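Local coordinates for protein restriction endonuclease EcoP15I, restriction subunit (Escherichia coli, PDB 4ZCF) that cleaves DNA downstream of paired, inversely oriented recognition sites as the ATP-dependent motor and nuclease subunit of a type III restriction enzyme, at residues L487-D492 against N510-Q515. Numbering follows the deposited sequence.
Sequences LLLSLD and NPNVFQ
At the entry to strand 513-518 of the second RecA-like parallel sheet of the helicase motor, the type I turn from Asn-510 to Val-513 meets the side chain of Leu-489, near the end of the short helix that begins at residue 485. One methyl group carries the contact: Leu-489 CD2 lies 3.3 Å from Asn-510 OD1 and 3.6 Å from Asn-512 CB, so both asparagines pack on the same methyl. The leucine chain extends past that of Asn-510 in the opposite sense and runs at a slant to that of Asn-512, and all three residues are buried. With CG trans to the backbone N (chi1 -170°), Asn-510 turns its OD1 toward the leucine methyl, while this oxygen also accepts a weak hydrogen bond from Asn-512 N at 3.1 Å within the turn. The second asparagine is fixed from both ends of its amide, by Lys-397 O at ND2 and Val-540 N at OD1, which ties the turn to the chain before strand 399-404 and to the segment after helix 528-532. Lys-397 NZ also hydrogen-bonds to the carbonyl oxygens of Leu-488 and Ser-490, flanking Leu-489. The Leu-489 side chain lies about 10 Å from the bound AMP, near the nucleotide cleft but not in contact with the nucleotide. Against the amide of Asn-512, the same CD2 methyl rests 3.7 Å from CG and 4.0 Å from ND2.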
loop_
_atom_site.group_PDB
_atom_site.type_symbol
_atom_site.label_atom_id
_atom_site.label_comp_id
_atom_site.label_asym_id
_atom_site.label_seq_id
_atom_site.Cartn_x
_atom_site.Cartn_y
_atom_site.Cartn_z
ATOM N N LEU C 487 12.571 26.980 -2.700
ATOM C CA LEU C 487 12.398 27.913 -1.592
ATOM C C LEU C 487 13.651 28.759 -1.418
ATOM O O LEU C 487 13.541 29.979 -1.428
ATOM C CB LEU C 487 12.035 27.172 -0.295
ATOM C CG LEU C 487 10.736 26.364 -0.328
ATOM C CD1 LEU C 487 10.690 25.360 0.807
ATOM C CD2 LEU C 487 9.511 27.275 -0.294
ATOM N N LEU C 488 14.845 28.120 -1.337
ATOM C CA LEU C 488 16.140 28.802 -1.196
ATOM C C LEU C 488 16.445 29.802 -2.311
ATOM O O LEU C 488 17.113 30.802 -2.048
ATOM C CB LEU C 488 17.306 27.798 -1.105
ATOM C CG LEU C 488 17.751 27.293 0.276
ATOM C CD1 LEU C 488 18.970 26.374 0.133
ATOM C CD2 LEU C 488 18.071 28.453 1.251
ATOM N N LEU C 489 15.996 29.521 -3.547
ATOM C CA LEU C 489 16.254 30.381 -4.704
ATOM C C LEU C 489 15.266 31.557 -4.807
ATOM O O LEU C 489 15.527 32.513 -5.544
ATOM C CB LEU C 489 16.295 29.550 -6.009
ATOM C CG LEU C 489 17.256 28.335 -6.040
ATOM C CD1 LEU C 489 16.818 27.307 -7.056
ATOM C CD2 LEU C 489 18.662 28.745 -6.328
ATOM N N SER C 490 14.150 31.490 -4.050
ATOM C CA SER C 490 13.092 32.503 -3.999
ATOM C C SER C 490 13.555 33.760 -3.271
ATOM O O SER C 490 13.961 33.700 -2.106
ATOM C CB SER C 490 11.834 31.937 -3.338
ATOM O OG SER C 490 10.809 32.904 -3.161
ATOM N N LEU C 491 13.448 34.906 -3.960
ATOM C CA LEU C 491 13.826 36.219 -3.441
ATOM C C LEU C 491 12.848 36.732 -2.360
ATOM O O LEU C 491 13.090 37.781 -1.749
ATOM C CB LEU C 491 13.997 37.216 -4.600
ATOM C CG LEU C 491 15.365 37.194 -5.306
ATOM C CD1 LEU C 491 15.463 36.057 -6.331
ATOM C CD2 LEU C 491 15.631 38.504 -6.003
ATOM N N ASP C 492 11.775 35.961 -2.091
ATOM C CA ASP C 492 10.786 36.259 -1.061
ATOM C C ASP C 492 11.328 35.951 0.349
ATOM O O ASP C 492 10.989 36.679 1.281
ATOM C CB ASP C 492 9.504 35.473 -1.322
ATOM N N ASN C 510 23.621 23.230 -6.302
ATOM C CA ASN C 510 22.678 24.302 -6.413
ATOM C C ASN C 510 23.341 25.324 -7.266
ATOM O O ASN C 510 24.448 25.680 -7.000
ATOM C CB ASN C 510 22.438 24.881 -5.035
ATOM C CG ASN C 510 21.286 25.844 -5.000
ATOM O OD1 ASN C 510 21.345 26.918 -5.565
ATOM N ND2 ASN C 510 20.229 25.455 -4.335
ATOM N N PRO C 511 22.702 25.776 -8.326
ATOM C CA PRO C 511 23.415 26.698 -9.232
ATOM C C PRO C 511 23.786 28.045 -8.589
ATOM O O PRO C 511 24.857 28.572 -8.880
ATOM C CB PRO C 511 22.445 26.863 -10.408
ATOM C CG PRO C 511 21.097 26.559 -9.845
ATOM C CD PRO C 511 21.317 25.519 -8.786
ATOM N N ASN C 512 22.922 28.573 -7.683
ATOM C CA ASN C 512 23.114 29.842 -6.979
ATOM C C ASN C 512 24.065 29.816 -5.771
ATOM O O ASN C 512 24.190 30.830 -5.078
ATOM C CB ASN C 512 21.774 30.528 -6.662
ATOM C CG ASN C 512 21.068 31.141 -7.860
ATOM O OD1 ASN C 512 21.164 30.661 -8.998
ATOM N ND2 ASN C 512 20.274 32.177 -7.616
ATOM N N VAL C 513 24.772 28.692 -5.537
ATOM C CA VAL C 513 25.774 28.625 -4.465
ATOM C C VAL C 513 27.039 29.314 -5.026
ATOM O O VAL C 513 27.626 28.828 -5.996
ATOM C CB VAL C 513 26.059 27.174 -4.071
ATOM N N PHE C 514 27.375 30.503 -4.492
ATOM C CA PHE C 514 28.531 31.289 -4.957
ATOM C C PHE C 514 29.732 31.212 -4.042
ATOM O O PHE C 514 30.788 31.741 -4.385
ATOM C CB PHE C 514 28.152 32.760 -5.167
ATOM C CG PHE C 514 27.449 33.071 -6.464
ATOM C CD1 PHE C 514 28.174 33.272 -7.633
ATOM C CD2 PHE C 514 26.065 33.168 -6.517
ATOM C CE1 PHE C 514 27.523 33.560 -8.828
ATOM C CE2 PHE C 514 25.416 33.456 -7.713
ATOM C CZ PHE C 514 26.149 33.660 -8.856
ATOM N N GLN C 515 29.573 30.584 -2.878
ATOM C CA GLN C 515 30.636 30.432 -1.891
ATOM C C GLN C 515 30.499 29.123 -1.144
ATOM O O GLN C 515 29.465 28.895 -0.520
ATOM C CB GLN C 515 30.602 31.585 -0.875
ATOM C CG GLN C 515 31.466 32.780 -1.246
ATOM C CD GLN C 515 31.218 34.020 -0.415
ATOM O OE1 GLN C 515 31.551 35.133 -0.833
ATOM N NE2 GLN C 515 30.633 33.875 0.773
#